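Local coordinates for protein putative isohexenylglutaconyl-CoA hydratase (Pseudomonas aeruginosa, PDB 4ZU2) that probably adds water to isohexenylglutaconyl-CoA during the breakdown of acyclic terpenoids such as citronellate, as a member of the crotonase family, at residues Ala54-Gly59 with Gln195-Thr200; Val17-Leu22 with Glu199-Leu204. One frame throughout, in Å; residues are numbered along the deposited sequence.

Contact 1: residues Ala54-Gly59 with Gln195-Thr200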
# COMPACT_ATOMS: atom_id res chain seq x y z
N ALA A 54 -4.12 4.47 -25.86
CA ALA A 54 -3.83 5.36 -24.75
C ALA A 54 -4.78 6.59 -24.69
O ALA A 54 -5.35 7.02 -25.69
CB ALA A 54 -2.40 5.79 -24.76
N LEU A 55 -4.99 7.08 -23.48
CA LEU A 55 -5.75 8.28 -23.25
C LEU A 55 -4.86 9.21 -22.46
O LEU A 55 -4.17 8.78 -21.52
CB LEU A 55 -7.04 8.02 -22.49
CG LEU A 55 -7.91 6.91 -23.10
CD1 LEU A 55 -9.01 6.46 -22.11
CD2 LEU A 55 -8.51 7.32 -24.43
N VAL A 56 -4.84 10.47 -22.89
CA VAL A 56 -4.16 11.53 -22.16
C VAL A 56 -5.21 12.54 -21.72
O VAL A 56 -6.08 12.93 -22.47
CB VAL A 56 -3.03 12.17 -22.98
CG1 VAL A 56 -2.15 12.98 -22.06
CG2 VAL A 56 -2.21 11.09 -23.67
N LEU A 57 -5.15 12.86 -20.46
CA LEU A 57 -6.18 13.55 -19.79
C LEU A 57 -5.50 14.80 -19.30
O LEU A 57 -4.50 14.72 -18.60
CB LEU A 57 -6.70 12.72 -18.63
CG LEU A 57 -7.90 13.33 -17.92
CD1 LEU A 57 -8.99 13.72 -18.88
CD2 LEU A 57 -8.43 12.35 -16.87
N ARG A 58 -6.04 15.94 -19.71
CA ARG A 58 -5.36 17.20 -19.49
C ARG A 58 -6.35 18.35 -19.32
O ARG A 58 -7.52 18.24 -19.68
CB ARG A 58 -4.38 17.48 -20.64
CG ARG A 58 -3.12 18.20 -20.20
CD ARG A 58 -2.17 18.54 -21.35
NE ARG A 58 -2.85 18.77 -22.63
CZ ARG A 58 -2.57 18.14 -23.77
NH1 ARG A 58 -1.59 17.22 -23.86
NH2 ARG A 58 -3.27 18.45 -24.86
N GLY A 59 -5.86 19.45 -18.76
CA GLY A 59 -6.69 20.60 -18.46
C GLY A 59 -6.27 21.82 -19.27
O GLY A 59 -5.09 22.06 -19.49
N GLN A 195 8.06 15.99 -22.41
CA GLN A 195 9.02 15.02 -22.88
C GLN A 195 8.69 13.76 -22.17
O GLN A 195 8.58 12.72 -22.79
CB GLN A 195 10.49 15.43 -22.67
CG GLN A 195 11.03 15.55 -21.24
CD GLN A 195 11.62 14.24 -20.62
OE1 GLN A 195 12.08 13.34 -21.32
NE2 GLN A 195 11.63 14.17 -19.28
N ARG A 196 8.45 13.87 -20.87
CA ARG A 196 8.01 12.72 -20.08
C ARG A 196 6.78 12.08 -20.68
O ARG A 196 6.66 10.86 -20.68
CB ARG A 196 7.73 13.11 -18.64
CG ARG A 196 7.30 11.92 -17.80
CD ARG A 196 8.47 10.97 -17.61
NE ARG A 196 9.53 11.61 -16.84
CZ ARG A 196 10.72 11.07 -16.59
NH1 ARG A 196 11.05 9.86 -17.06
NH2 ARG A 196 11.60 11.74 -15.85
N LEU A 197 5.86 12.89 -21.16
CA LEU A 197 4.62 12.35 -21.70
C LEU A 197 4.91 11.53 -22.93
O LEU A 197 4.45 10.39 -23.05
CB LEU A 197 3.63 13.45 -22.07
CG LEU A 197 2.36 12.99 -22.79
CD1 LEU A 197 1.58 12.00 -21.94
CD2 LEU A 197 1.45 14.18 -23.14
N GLU A 198 5.64 12.12 -23.87
CA GLU A 198 5.98 11.41 -25.09
C GLU A 198 6.91 10.21 -24.79
O GLU A 198 6.92 9.23 -25.54
CB GLU A 198 6.58 12.38 -26.12
CG GLU A 198 7.07 11.67 -27.38
CD GLU A 198 6.03 10.72 -27.99
OE1 GLU A 198 4.90 11.19 -28.29
OE2 GLU A 198 6.35 9.50 -28.17
N GLU A 199 7.72 10.28 -23.74
CA GLU A 199 8.54 9.13 -23.38
C GLU A 199 7.61 7.96 -23.01
O GLU A 199 7.68 6.88 -23.60
CB GLU A 199 9.48 9.46 -22.25
CG GLU A 199 10.35 8.30 -21.85
CD GLU A 199 11.10 7.67 -23.02
OE1 GLU A 199 11.47 8.42 -23.97
OE2 GLU A 199 11.32 6.43 -22.99
N THR A 200 6.71 8.23 -22.06
CA THR A 200 5.70 7.29 -21.59
C THR A 200 4.96 6.69 -22.77
O THR A 200 4.78 5.49 -22.86
CB THR A 200 4.68 7.99 -20.70
OG1 THR A 200 5.33 8.48 -19.51
CG2 THR A 200 3.52 7.06 -20.31

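Contact 2: residues Val17-Leu22 with Glu199-Leu204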
# COMPACT_ATOMS: atom_id res chain seq x y z
N VAL A 17 -3.57 7.25 -30.01
CA VAL A 17 -3.61 8.05 -28.77
C VAL A 17 -4.74 9.07 -28.81
O VAL A 17 -4.77 9.90 -29.69
CB VAL A 17 -2.26 8.73 -28.49
CG1 VAL A 17 -2.33 9.52 -27.23
CG2 VAL A 17 -1.15 7.65 -28.44
N LEU A 18 -5.71 8.94 -27.90
CA LEU A 18 -6.80 9.93 -27.81
C LEU A 18 -6.48 10.90 -26.65
O LEU A 18 -6.49 10.51 -25.49
CB LEU A 18 -8.16 9.27 -27.62
CG LEU A 18 -9.38 10.17 -27.29
CD1 LEU A 18 -9.63 11.22 -28.36
CD2 LEU A 18 -10.61 9.32 -27.14
N ARG A 19 -6.11 12.13 -26.99
CA ARG A 19 -5.93 13.18 -26.01
C ARG A 19 -7.27 13.84 -25.68
O ARG A 19 -8.03 14.16 -26.58
CB ARG A 19 -5.01 14.25 -26.54
CG ARG A 19 -3.58 13.88 -26.43
CD ARG A 19 -2.97 13.58 -27.81
NE ARG A 19 -1.55 13.21 -27.80
CZ ARG A 19 -0.57 13.85 -27.15
NH1 ARG A 19 -0.79 14.92 -26.39
NH2 ARG A 19 0.66 13.42 -27.24
N ILE A 20 -7.52 14.07 -24.39
CA ILE A 20 -8.81 14.61 -23.93
C ILE A 20 -8.52 15.77 -23.01
O ILE A 20 -7.86 15.60 -21.99
CB ILE A 20 -9.62 13.56 -23.13
CG1 ILE A 20 -9.76 12.24 -23.91
CG2 ILE A 20 -11.01 14.14 -22.73
CD1 ILE A 20 -10.24 11.11 -23.08
N THR A 21 -9.01 16.96 -23.37
CA THR A 21 -8.67 18.15 -22.58
C THR A 21 -9.91 18.70 -21.91
O THR A 21 -10.94 18.92 -22.54
CB THR A 21 -7.89 19.21 -23.41
OG1 THR A 21 -6.68 18.63 -23.89
CG2 THR A 21 -7.53 20.42 -22.56
N LEU A 22 -9.81 18.86 -20.61
CA LEU A 22 -10.90 19.42 -19.86
C LEU A 22 -10.81 20.91 -20.15
O LEU A 22 -9.75 21.54 -19.98
CB LEU A 22 -10.76 19.15 -18.36
CG LEU A 22 -10.38 17.71 -17.94
CD1 LEU A 22 -10.23 17.59 -16.43
CD2 LEU A 22 -11.35 16.73 -18.47
N GLU A 199 7.72 10.28 -23.74
CA GLU A 199 8.54 9.13 -23.38
C GLU A 199 7.61 7.96 -23.01
O GLU A 199 7.68 6.88 -23.60
CB GLU A 199 9.48 9.46 -22.25
CG GLU A 199 10.35 8.30 -21.85
CD GLU A 199 11.10 7.67 -23.02
OE1 GLU A 199 11.47 8.42 -23.97
OE2 GLU A 199 11.32 6.43 -22.99
N THR A 200 6.71 8.23 -22.06
CA THR A 200 5.70 7.29 -21.59
C THR A 200 4.96 6.69 -22.77
O THR A 200 4.78 5.49 -22.86
CB THR A 200 4.68 7.99 -20.70
OG1 THR A 200 5.33 8.48 -19.51
CG2 THR A 200 3.52 7.06 -20.31
N LEU A 201 4.57 7.53 -23.70
CA LEU A 201 3.80 7.07 -24.84
C LEU A 201 4.61 6.18 -25.76
O LEU A 201 4.06 5.32 -26.43
CB LEU A 201 3.22 8.24 -25.62
CG LEU A 201 2.04 8.96 -24.95
CD1 LEU A 201 1.61 10.17 -25.81
CD2 LEU A 201 0.82 8.02 -24.72
N GLU A 202 5.92 6.36 -25.81
CA GLU A 202 6.69 5.51 -26.69
C GLU A 202 6.93 4.18 -25.97
O GLU A 202 6.95 3.14 -26.60
CB GLU A 202 7.98 6.18 -27.16
CG GLU A 202 8.43 5.62 -28.49
CD GLU A 202 7.62 6.12 -29.67
OE1 GLU A 202 7.26 7.31 -29.67
OE2 GLU A 202 7.34 5.29 -30.58
N GLN A 203 7.05 4.20 -24.64
CA GLN A 203 7.10 2.95 -23.88
C GLN A 203 5.85 2.12 -24.09
O GLN A 203 5.89 0.89 -24.18
CB GLN A 203 7.26 3.22 -22.41
CG GLN A 203 8.56 3.89 -22.10
CD GLN A 203 8.70 4.22 -20.63
OE1 GLN A 203 7.89 4.94 -20.06
NE2 GLN A 203 9.72 3.67 -20.01
N LEU A 204 4.72 2.81 -24.15
CA LEU A 204 3.42 2.17 -24.27
C LEU A 204 3.22 1.52 -25.62
O LEU A 204 2.46 0.54 -25.74
CB LEU A 204 2.34 3.24 -24.02
CG LEU A 204 0.85 2.98 -24.23
CD1 LEU A 204 0.43 3.04 -25.68
CD2 LEU A 204 0.42 1.70 -23.58

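Contact 1: residues Ala54-Gly59 with Gln195-Thr200
Val-56 and Leu-197 meet through their methyl groups. Val-56 CG1 lies 3.9 Å from both Leu-197 CD1 and Leu-197 CD2, so one valine methyl faces the fork of the leucine, and the two side chains cross obliquely. With CG1 anti to its backbone N (chi1 -165°), Val-56 presents CG1 as the nearer of its two methyls to the helix. Leu-197 has its CG anti to the backbone N (chi1 173°), which carries both methyls toward the strand; the nearest CA atoms, those of Val-56 and Leu-197, are 8.8 Å apart. The second contact is looser: Leu-197 CD2 sits at the edge of the Arg-58 guanidinium, near its plane, 4.4 Å from Arg-58 NH1. Val-56 and Arg-58 stand two apart on the strand, so both side chains leave it on the helix side. A branched residue suits the buried middle of the strand, while Arg-58 can carry its charge toward the partly exposed margin, where Glu-12 forms a long, weak ion pair with it. Farther out, Leu-197 also touches Val-106 and Leu-108 of the next strand. One turn on, Thr-200 OG1 bonds to Arg-196 O at 3.0 Å, and Thr-200 N reaches the same oxygen from the opposite face of its plane; the hydroxyl is thereby satisfied inside the helix while Thr-200 packs on Val-126, Ile-128 and Phe-185. Helix 190-205 thus covers the parallel strands of the sheet, an alpha/beta packing that belongs to the crotonase fold.

Contact 2: residues Val17-Leu22 with Glu199-Leu204
Leu-201, the helix residue that meets Val-17 and Arg-19, lies within a turn where the carbonyl oxygen of Glu-199 is gripped twice: Glu-202 N and Gln-203 N each reach Glu-199 O at 2.9 Å. These bonds stay inside the helix; none crosses to strand 17-22. Across the gap Leu-201 divides its two methyls between unlike neighbours. Its CD2 approaches Val-17 CG2 at 4.2 Å, a plain apolar contact at the beginning of the strand, whereas its CD1 lies 3.7 Å from Arg-19 NH2, oblique to the guanidinium. Arg-19 arrives there by a detour: CG stands beside its own backbone N (chi1 -81°), and a bend at chi2, 109°, swings the rest of the chain toward the helix, although its CB does not point that way. A long side chain suits this place, because the strand recedes from the helix after Val-17. Arg-19 NH1 lies close to the like-charged Arg-58 NH1, and the Arg-19 side chain packs on Glu-12 of the edge strand 9-14. Beyond Leu-201, Gln-203 and Leu-204 pack on Thr-168 and Leu-167 of the second subunit, so this part of the helix also serves the assembly. With no hydrogen bond or salt bridge between the segments, cohesion here rests on dispersion and the exclusion of water from leucine and valine, and the arginine contributes contact rather than a directed bond.

Both contacts are largely buried and apply successive turns of helix 190-205 to neighbouring strands of one sheet, with Glu-199 and Thr-200 common to the two; their centres are about 4 Å apart. The strands themselves are joined by probable backbone hydrogen bonds, Val-56 O to Ile-20 N at 2.7 Å among them, whereas these helix segments meet the strands through side chains, with no hydrogen bond between them. Each contact pairs one leucine with a valine and an arginine. In contact 1 the valine is the closer partner and the arginine marginal; in contact 2, nearer the edge of the sheet and the subunit interface, the arginine comes closer than the valine.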